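PDB 4N0H: glutamyl-tRNA(Gln) amidotransferase subunit B, mitochondrial from Saccharomyces cerevisiae, which is the GatB-family subunit of a mitochondrial amidotransferase and works in a complex with other protein chains, subunit F among them. Local coordinates for residues 22-27 / 68-73; 58-63 / 288-293; 72-77 / 136-141. One frame throughout, in Å; residues are numbered along the deposited sequence.

Interaction 1: 22-27 / 68-73; sequences TQLNTK and ILFAMK
Phe-70 and Leu-24 both set CG opposite their own carbonyl carbon and beside the backbone N. For Phe-70 (chi1 -80°) this sends the ring away from its helix and into the loop 24-26. For Leu-24 it brings the branched end back alongside the first carbons of the phenylalanine. The two side chains run past each other in opposite directions. Leu-24 CD1 packs on Phe-70 CB at 3.9 Å. Leu-24 CB sits at the ring edge, near the ring plane, 4.1 Å from Phe-70 CD2.

Thr-26 covers one ring face. Its CG2 lies 4.1 Å from the centroid of the Phe-70 ring and 28° off the normal, a CH-pi contact. The hydroxyl of Thr-26 is turned to a different use: OG1 is hydrogen-bonded to Asn-28 O. With OG1 between the backbone N and the carbonyl carbon, CG2 is the branch that faces the ring.

Asn-25 approaches obliquely. Its ND2 comes within 3.4 Å of Phe-70 CE2, and the amide plane stands nearly upright to the ring, 89° apart. That amide also makes a weak hydrogen bond to His-199 O. No hydrogen bond joins the two segments. One aromatic ring packs among three consecutive residues.

The contact packs helix 65-78 against the loop that directly follows strand 14-23. Leu-24 and Thr-26 also touch strand 168-174, through Ile-170 and Pro-168, and Phe-70 reaches Ile-200. Elsewhere on the same helix, Met-72 packs on helix 298-306, and Ile-68 meets Leu-110 of subunit F.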
loop_
_atom_site.group_PDB
_atom_site.type_symbol
_atom_site.label_atom_id
_atom_site.label_comp_id
_atom_site.label_asym_id
_atom_site.label_seq_id
_atom_site.Cartn_x
_atom_site.Cartn_y
_atom_site.Cartn_z
ATOM N N THR B 22 -21.612 -13.852 8.377
ATOM C CA THR B 22 -22.468 -14.419 7.352
ATOM C C THR B 22 -21.821 -14.319 5.973
ATOM O O THR B 22 -21.489 -13.229 5.512
ATOM C CB THR B 22 -23.838 -13.712 7.346
ATOM O OG1 THR B 22 -24.650 -14.237 8.404
ATOM C CG2 THR B 22 -24.543 -13.930 6.036
ATOM N N GLN B 23 -21.637 -15.465 5.325
ATOM C CA GLN B 23 -21.110 -15.498 3.968
ATOM C C GLN B 23 -22.153 -14.978 2.994
ATOM O O GLN B 23 -23.274 -15.482 2.955
ATOM C CB GLN B 23 -20.713 -16.922 3.567
ATOM C CG GLN B 23 -19.427 -17.423 4.192
ATOM C CD GLN B 23 -18.944 -18.729 3.583
ATOM O OE1 GLN B 23 -19.745 -19.575 3.179
ATOM N NE2 GLN B 23 -17.627 -18.896 3.510
ATOM N N LEU B 24 -21.783 -13.971 2.211
ATOM C CA LEU B 24 -22.669 -13.444 1.180
ATOM C C LEU B 24 -22.652 -14.341 -0.052
ATOM O O LEU B 24 -21.611 -14.885 -0.419
ATOM C CB LEU B 24 -22.267 -12.017 0.798
ATOM C CG LEU B 24 -22.338 -10.971 1.915
ATOM C CD1 LEU B 24 -22.133 -9.576 1.351
ATOM C CD2 LEU B 24 -23.661 -11.064 2.666
ATOM N N ASN B 25 -23.805 -14.503 -0.691
ATOM C CA ASN B 25 -23.853 -15.272 -1.928
ATOM C C ASN B 25 -23.833 -14.383 -3.170
ATOM O O ASN B 25 -24.670 -14.509 -4.061
ATOM C CB ASN B 25 -25.027 -16.263 -1.948
ATOM C CG ASN B 25 -26.346 -15.625 -1.570
ATOM O OD1 ASN B 25 -27.201 -16.263 -0.952
ATOM N ND2 ASN B 25 -26.522 -14.360 -1.933
ATOM N N THR B 26 -22.872 -13.470 -3.207
ATOM C CA THR B 26 -22.564 -12.745 -4.427
ATOM C C THR B 26 -21.992 -13.754 -5.411
ATOM O O THR B 26 -21.463 -14.793 -5.006
ATOM C CB THR B 26 -21.519 -11.649 -4.171
ATOM O OG1 THR B 26 -20.364 -12.235 -3.567
ATOM C CG2 THR B 26 -22.082 -10.584 -3.238
ATOM N N LYS B 27 -22.099 -13.459 -6.701
ATOM C CA LYS B 27 -21.571 -14.360 -7.717
ATOM C C LYS B 27 -20.056 -14.524 -7.580
ATOM O O LYS B 27 -19.526 -15.633 -7.675
ATOM C CB LYS B 27 -21.922 -13.860 -9.117
ATOM C CG LYS B 27 -21.488 -14.796 -10.233
ATOM C CD LYS B 27 -21.943 -14.274 -11.584
ATOM C CE LYS B 27 -21.480 -12.842 -11.803
ATOM N NZ LYS B 27 -22.000 -12.273 -13.080
ATOM N N ILE B 68 -21.675 -4.191 -1.612
ATOM C CA ILE B 68 -22.291 -2.951 -1.143
ATOM C C ILE B 68 -23.817 -3.035 -1.221
ATOM O O ILE B 68 -24.523 -2.645 -0.291
ATOM C CB ILE B 68 -21.824 -1.738 -1.966
ATOM C CG1 ILE B 68 -20.341 -1.457 -1.729
ATOM C CG2 ILE B 68 -22.651 -0.496 -1.623
ATOM C CD1 ILE B 68 -19.842 -0.266 -2.516
ATOM N N LEU B 69 -24.322 -3.540 -2.341
ATOM C CA LEU B 69 -25.762 -3.659 -2.535
ATOM C C LEU B 69 -26.374 -4.566 -1.471
ATOM O O LEU B 69 -27.399 -4.236 -0.868
ATOM C CB LEU B 69 -26.070 -4.200 -3.935
ATOM C CG LEU B 69 -27.542 -4.452 -4.266
ATOM C CD1 LEU B 69 -28.314 -3.143 -4.307
ATOM C CD2 LEU B 69 -27.682 -5.203 -5.582
ATOM N N PHE B 70 -25.729 -5.706 -1.240
ATOM C CA PHE B 70 -26.198 -6.671 -0.256
ATOM C C PHE B 70 -26.186 -6.044 1.132
ATOM O O PHE B 70 -27.143 -6.182 1.887
ATOM C CB PHE B 70 -25.339 -7.944 -0.267
ATOM C CG PHE B 70 -25.677 -8.908 -1.377
ATOM C CD1 PHE B 70 -26.371 -8.488 -2.499
ATOM C CD2 PHE B 70 -25.294 -10.239 -1.292
ATOM C CE1 PHE B 70 -26.676 -9.377 -3.521
ATOM C CE2 PHE B 70 -25.595 -11.139 -2.310
ATOM C CZ PHE B 70 -26.288 -10.705 -3.425
ATOM N N ALA B 71 -25.107 -5.339 1.460
ATOM C CA ALA B 71 -25.018 -4.677 2.759
ATOM C C ALA B 71 -26.073 -3.569 2.914
ATOM O O ALA B 71 -26.571 -3.319 4.014
ATOM C CB ALA B 71 -23.625 -4.132 2.992
ATOM N N MET B 72 -26.399 -2.900 1.811
ATOM C CA MET B 72 -27.470 -1.903 1.817
ATOM C C MET B 72 -28.816 -2.526 2.184
ATOM O O MET B 72 -29.537 -2.011 3.038
ATOM C CB MET B 72 -27.573 -1.215 0.455
ATOM C CG MET B 72 -26.855 0.121 0.389
ATOM S SD MET B 72 -27.558 1.273 1.586
ATOM C CE MET B 72 -26.695 2.767 1.143
ATOM N N LYS B 73 -29.144 -3.640 1.538
ATOM C CA LYS B 73 -30.420 -4.309 1.774
ATOM C C LYS B 73 -30.560 -4.734 3.233
ATOM O O LYS B 73 -31.626 -4.577 3.838
ATOM C CB LYS B 73 -30.595 -5.506 0.835
ATOM C CG LYS B 73 -30.555 -5.134 -0.639
ATOM C CD LYS B 73 -30.744 -6.344 -1.544
ATOM C CE LYS B 73 -32.184 -6.817 -1.539
ATOM N NZ LYS B 73 -32.384 -8.014 -2.408
#

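Interaction 2: 58-63 / 288-293; sequences GTQPVL and DPELPY
Gln-60 and Glu-290 reach each other with side chains that cross at about a right angle. Each starts out beside its own backbone N (chi1 -64° in Glu-290) and runs straight beyond CG. The amide and carboxylate ends thus reach across the gap, their planes 44° apart. Gln-60 NE2 donates to Glu-290 OE2 at 3.1 Å, and the bond is nearly straight. The acceptor lies in the plane of the amide, but the donor stands above the carboxylate plane, 45° out of it.

The other oxygen, Glu-290 OE1, accepts from a water whose oxygen is 2.7 Å away. The same water donates to Thr-59 O. Both polar ends have their strongest partners in a chain of another protein: a basic side chain there for Glu-290 OE2, and an acidic one for Gln-60 NE2.

Pro-61 supplies the apolar part. Leu-291 also turns CG beside its backbone N, which brings CD2 to 3.8 Å from Pro-61 CG. Pro-61 O is buried here and has no hydrogen-bond partner in the model.

Asp-288 shapes the 288-293 loop. Its OD1 accepts from Glu-290 N at 2.9 Å and from Leu-291 N at 3.0 Å, while OD2 pairs with Arg-90. The first of these backbone bonds makes an Asx turn, and the second completes an Asx motif.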
loop_
_atom_site.group_PDB
_atom_site.type_symbol
_atom_site.label_atom_id
_atom_site.label_comp_id
_atom_site.label_asym_id
_atom_site.label_seq_id
_atom_site.Cartn_x
_atom_site.Cartn_y
_atom_site.Cartn_z
ATOM N N GLY B 58 2.508 -7.672 -6.490
ATOM C CA GLY B 58 1.972 -6.730 -7.456
ATOM C C GLY B 58 0.472 -6.773 -7.711
ATOM O O GLY B 58 -0.043 -5.950 -8.475
ATOM N N THR B 59 -0.241 -7.714 -7.091
ATOM C CA THR B 59 -1.698 -7.771 -7.250
ATOM C C THR B 59 -2.383 -6.761 -6.330
ATOM O O THR B 59 -1.807 -6.339 -5.329
ATOM C CB THR B 59 -2.274 -9.174 -6.956
ATOM O OG1 THR B 59 -1.920 -9.563 -5.622
ATOM C CG2 THR B 59 -1.734 -10.194 -7.953
ATOM N N GLN B 60 -3.608 -6.373 -6.682
ATOM C CA GLN B 60 -4.331 -5.318 -5.968
ATOM C C GLN B 60 -5.811 -5.646 -5.770
ATOM O O GLN B 60 -6.437 -6.258 -6.637
ATOM C CB GLN B 60 -4.221 -3.993 -6.725
ATOM C CG GLN B 60 -2.803 -3.453 -6.840
ATOM C CD GLN B 60 -2.725 -2.260 -7.755
ATOM O OE1 GLN B 60 -2.837 -2.399 -8.974
ATOM N NE2 GLN B 60 -2.553 -1.070 -7.177
ATOM N N PRO B 61 -6.382 -5.215 -4.633
ATOM C CA PRO B 61 -7.812 -5.415 -4.367
ATOM C C PRO B 61 -8.682 -4.438 -5.156
ATOM O O PRO B 61 -8.312 -3.270 -5.310
ATOM C CB PRO B 61 -7.931 -5.119 -2.872
ATOM C CG PRO B 61 -6.837 -4.124 -2.610
ATOM C CD PRO B 61 -5.699 -4.534 -3.516
ATOM N N VAL B 62 -9.807 -4.931 -5.666
ATOM C CA VAL B 62 -10.848 -4.087 -6.262
ATOM C C VAL B 62 -12.204 -4.503 -5.689
ATOM O O VAL B 62 -12.610 -5.664 -5.811
ATOM C CB VAL B 62 -10.891 -4.206 -7.800
ATOM C CG1 VAL B 62 -12.045 -3.390 -8.363
ATOM C CG2 VAL B 62 -9.561 -3.764 -8.420
ATOM N N LEU B 63 -12.903 -3.563 -5.059
ATOM C CA LEU B 63 -14.154 -3.881 -4.374
ATOM C C LEU B 63 -15.278 -4.339 -5.310
ATOM O O LEU B 63 -15.568 -3.701 -6.329
ATOM C CB LEU B 63 -14.615 -2.697 -3.515
ATOM C CG LEU B 63 -15.894 -2.922 -2.700
ATOM C CD1 LEU B 63 -15.748 -4.122 -1.781
ATOM C CD2 LEU B 63 -16.241 -1.664 -1.906
ATOM N N ASP B 288 -6.653 0.795 4.866
ATOM C CA ASP B 288 -6.006 0.390 3.628
ATOM C C ASP B 288 -5.617 1.621 2.812
ATOM O O ASP B 288 -6.431 2.517 2.604
ATOM C CB ASP B 288 -6.891 -0.543 2.810
ATOM C CG ASP B 288 -6.137 -1.205 1.679
ATOM O OD1 ASP B 288 -6.075 -0.619 0.576
ATOM O OD2 ASP B 288 -5.599 -2.310 1.894
ATOM N N PRO B 289 -4.351 1.680 2.375
ATOM C CA PRO B 289 -3.857 2.863 1.662
ATOM C C PRO B 289 -4.239 2.892 0.185
ATOM O O PRO B 289 -4.010 3.910 -0.466
ATOM C CB PRO B 289 -2.337 2.762 1.827
ATOM C CG PRO B 289 -2.070 1.307 2.014
ATOM C CD PRO B 289 -3.271 0.735 2.720
ATOM N N GLU B 290 -4.823 1.811 -0.327
ATOM C CA GLU B 290 -5.180 1.729 -1.745
ATOM C C GLU B 290 -6.674 1.881 -2.029
ATOM O O GLU B 290 -7.067 2.545 -2.988
ATOM C CB GLU B 290 -4.700 0.406 -2.339
ATOM C CG GLU B 290 -3.201 0.237 -2.354
ATOM C CD GLU B 290 -2.764 -0.876 -3.287
ATOM O OE1 GLU B 290 -3.260 -2.015 -3.133
ATOM O OE2 GLU B 290 -1.939 -0.606 -4.186
ATOM N N LEU B 291 -7.504 1.255 -1.203
ATOM C CA LEU B 291 -8.940 1.232 -1.446
ATOM C C LEU B 291 -9.590 2.589 -1.182
ATOM O O LEU B 291 -9.311 3.234 -0.174
ATOM C CB LEU B 291 -9.606 0.149 -0.593
ATOM C CG LEU B 291 -9.165 -1.281 -0.911
ATOM C CD1 LEU B 291 -9.548 -2.225 0.214
ATOM C CD2 LEU B 291 -9.778 -1.740 -2.230
ATOM N N PRO B 292 -10.461 3.029 -2.100
ATOM C CA PRO B 292 -11.197 4.283 -1.895
ATOM C C PRO B 292 -12.202 4.131 -0.761
ATOM O O PRO B 292 -12.658 3.020 -0.517
ATOM C CB PRO B 292 -11.958 4.467 -3.217
ATOM C CG PRO B 292 -11.288 3.549 -4.201
ATOM C CD PRO B 292 -10.788 2.396 -3.387
ATOM N N TYR B 293 -12.539 5.226 -0.082
ATOM C CA TYR B 293 -13.630 5.225 0.887
ATOM C C TYR B 293 -14.921 4.770 0.218
ATOM O O TYR B 293 -15.107 4.963 -0.982
ATOM C CB TYR B 293 -13.867 6.632 1.434
ATOM C CG TYR B 293 -12.766 7.199 2.297
ATOM C CD1 TYR B 293 -12.189 6.451 3.316
ATOM C CD2 TYR B 293 -12.314 8.495 2.100
ATOM C CE1 TYR B 293 -11.185 6.982 4.110
ATOM C CE2 TYR B 293 -11.315 9.034 2.884
ATOM C CZ TYR B 293 -10.752 8.278 3.885
ATOM O OH TYR B 293 -9.755 8.834 4.658
HETATM O O HOH W 1 -2.091 -4.440 -2.859
#

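Interaction 3: 72-77 / 136-141; sequences MKLSLA and LQLQIE
Leu-74 and Ser-75 meet Leu-138 without any ring, amide or carboxylate between them, so no flat face or edge is involved. The touching is done by leucine branches and one hydroxyl oxygen.

Leu-138 CD1 is the shared atom. It lies 3.7 Å from Leu-74 CD2 and also 3.8 Å from Leu-74 CG. Ser-75 OG, from the next residue of the helix, also meets it at 3.7 Å. The second methyl, Leu-138 CD2, is farther from that oxygen, at 4.2 Å.

Both leucines turn CG away from their own backbone N (chi1 -180° in Leu-74 and -160° in Leu-138). Their side chains meet at a slant, with the methyl ends leading. Ser-75 OG contributes only packing to this contact. Its hydrogen bond goes to Ala-71 O, one turn back along the same helix, so this buried hydroxyl has a partner within its own helix while it lies against a methyl.

The result is plain helix-on-sheet packing of helix 65-78 on strand 130-142. Leu-74 and Leu-138 both also touch Ile-170 of strand 168-174, and Ser-75 touches Phe-111 and Ala-112 of strand 102-120. Helix 298-306 packs on the same helix through Met-72 and Leu-76.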
loop_
_atom_site.group_PDB
_atom_site.type_symbol
_atom_site.label_atom_id
_atom_site.label_comp_id
_atom_site.label_asym_id
_atom_site.label_seq_id
_atom_site.Cartn_x
_atom_site.Cartn_y
_atom_site.Cartn_z
ATOM N N MET B 72 -26.399 -2.900 1.811
ATOM C CA MET B 72 -27.470 -1.903 1.817
ATOM C C MET B 72 -28.816 -2.526 2.184
ATOM O O MET B 72 -29.537 -2.011 3.038
ATOM C CB MET B 72 -27.573 -1.215 0.455
ATOM C CG MET B 72 -26.855 0.121 0.389
ATOM S SD MET B 72 -27.558 1.273 1.586
ATOM C CE MET B 72 -26.695 2.767 1.143
ATOM N N LYS B 73 -29.144 -3.640 1.538
ATOM C CA LYS B 73 -30.420 -4.309 1.774
ATOM C C LYS B 73 -30.560 -4.734 3.233
ATOM O O LYS B 73 -31.626 -4.577 3.838
ATOM C CB LYS B 73 -30.595 -5.506 0.835
ATOM C CG LYS B 73 -30.555 -5.134 -0.639
ATOM C CD LYS B 73 -30.744 -6.344 -1.544
ATOM C CE LYS B 73 -32.184 -6.817 -1.539
ATOM N NZ LYS B 73 -32.384 -8.014 -2.408
ATOM N N LEU B 74 -29.474 -5.243 3.806
ATOM C CA LEU B 74 -29.491 -5.652 5.206
ATOM C C LEU B 74 -29.654 -4.455 6.145
ATOM O O LEU B 74 -30.430 -4.516 7.093
ATOM C CB LEU B 74 -28.229 -6.437 5.564
ATOM C CG LEU B 74 -28.183 -6.901 7.018
ATOM C CD1 LEU B 74 -29.381 -7.805 7.341
ATOM C CD2 LEU B 74 -26.872 -7.605 7.311
ATOM N N SER B 75 -28.921 -3.374 5.881
ATOM C CA SER B 75 -29.001 -2.170 6.709
ATOM C C SER B 75 -30.421 -1.615 6.715
ATOM O O SER B 75 -30.942 -1.229 7.758
ATOM C CB SER B 75 -28.038 -1.093 6.202
ATOM O OG SER B 75 -26.707 -1.574 6.144
ATOM N N LEU B 76 -31.040 -1.586 5.539
ATOM C CA LEU B 76 -32.395 -1.071 5.394
ATOM C C LEU B 76 -33.395 -1.941 6.151
ATOM O O LEU B 76 -34.288 -1.433 6.828
ATOM C CB LEU B 76 -32.774 -0.982 3.914
ATOM C CG LEU B 76 -32.088 0.137 3.127
ATOM C CD1 LEU B 76 -32.385 0.018 1.642
ATOM C CD2 LEU B 76 -32.533 1.492 3.653
ATOM N N ALA B 77 -33.230 -3.254 6.046
ATOM C CA ALA B 77 -34.125 -4.189 6.721
ATOM C C ALA B 77 -34.041 -4.055 8.237
ATOM O O ALA B 77 -35.029 -4.262 8.940
ATOM C CB ALA B 77 -33.821 -5.618 6.295
ATOM N N LEU B 136 -25.442 -3.092 17.152
ATOM C CA LEU B 136 -24.343 -2.156 17.350
ATOM C C LEU B 136 -23.868 -1.659 15.991
ATOM O O LEU B 136 -23.900 -0.459 15.705
ATOM C CB LEU B 136 -23.182 -2.843 18.079
ATOM C CG LEU B 136 -22.198 -2.037 18.939
ATOM C CD1 LEU B 136 -21.005 -2.908 19.308
ATOM C CD2 LEU B 136 -21.726 -0.754 18.277
ATOM N N GLN B 137 -23.424 -2.591 15.154
ATOM C CA GLN B 137 -22.872 -2.236 13.857
ATOM C C GLN B 137 -22.880 -3.398 12.869
ATOM O O GLN B 137 -23.155 -4.547 13.223
ATOM C CB GLN B 137 -21.447 -1.710 14.017
ATOM C CG GLN B 137 -20.480 -2.737 14.569
ATOM C CD GLN B 137 -19.151 -2.126 14.951
ATOM O OE1 GLN B 137 -18.095 -2.650 14.608
ATOM N NE2 GLN B 137 -19.196 -1.009 15.672
ATOM N N LEU B 138 -22.543 -3.071 11.627
ATOM C CA LEU B 138 -22.613 -3.991 10.510
ATOM C C LEU B 138 -21.337 -3.770 9.700
ATOM O O LEU B 138 -21.061 -2.646 9.289
ATOM C CB LEU B 138 -23.848 -3.630 9.690
ATOM C CG LEU B 138 -24.531 -4.582 8.721
ATOM C CD1 LEU B 138 -26.013 -4.236 8.673
ATOM C CD2 LEU B 138 -23.911 -4.464 7.344
ATOM N N GLN B 139 -20.545 -4.823 9.496
ATOM C CA GLN B 139 -19.245 -4.686 8.828
ATOM C C GLN B 139 -19.075 -5.650 7.655
ATOM O O GLN B 139 -19.497 -6.800 7.724
ATOM C CB GLN B 139 -18.098 -4.926 9.820
ATOM C CG GLN B 139 -18.004 -3.924 10.956
ATOM C CD GLN B 139 -16.831 -4.204 11.885
ATOM O OE1 GLN B 139 -16.215 -5.270 11.827
ATOM N NE2 GLN B 139 -16.512 -3.238 12.743
ATOM N N ILE B 140 -18.437 -5.181 6.586
ATOM C CA ILE B 140 -18.071 -6.054 5.475
ATOM C C ILE B 140 -16.619 -6.473 5.658
ATOM O O ILE B 140 -15.765 -5.637 5.960
ATOM C CB ILE B 140 -18.216 -5.337 4.119
ATOM C CG1 ILE B 140 -19.654 -4.854 3.917
ATOM C CG2 ILE B 140 -17.785 -6.252 2.975
ATOM C CD1 ILE B 140 -19.795 -3.811 2.821
ATOM N N GLU B 141 -16.331 -7.760 5.489
ATOM C CA GLU B 141 -14.952 -8.228 5.615
ATOM C C GLU B 141 -14.645 -9.488 4.806
ATOM O O GLU B 141 -15.552 -10.196 4.367
ATOM C CB GLU B 141 -14.589 -8.444 7.086
ATOM C CG GLU B 141 -15.419 -9.494 7.785
ATOM C CD GLU B 141 -15.088 -9.591 9.261
ATOM O OE1 GLU B 141 -15.179 -10.703 9.822
ATOM O OE2 GLU B 141 -14.734 -8.550 9.858
#

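Interactions 1 and 3 use successive parts of helix 65-78 and share Met-72 and Lys-73. Interaction 3 packs it on strand 130-142 of the large sheet, interaction 1 on the loop that leaves strand 14-23 of the same sheet. Their centres are about 9 Å apart. They touch where Ala-71 CB meets Ile-140 CD1 at 3.8 Å. Both are buried and lack hydrogen bonds between their segments; one rests on an aromatic ring, the other on aliphatic branches. Interaction 2 is also largely buried but lies farther from the chain centre, between two loops and beside another protein chain. Its chemistry is more polar, with charge and water. Ile-68 packing on Leu-63 joins it to interaction 1.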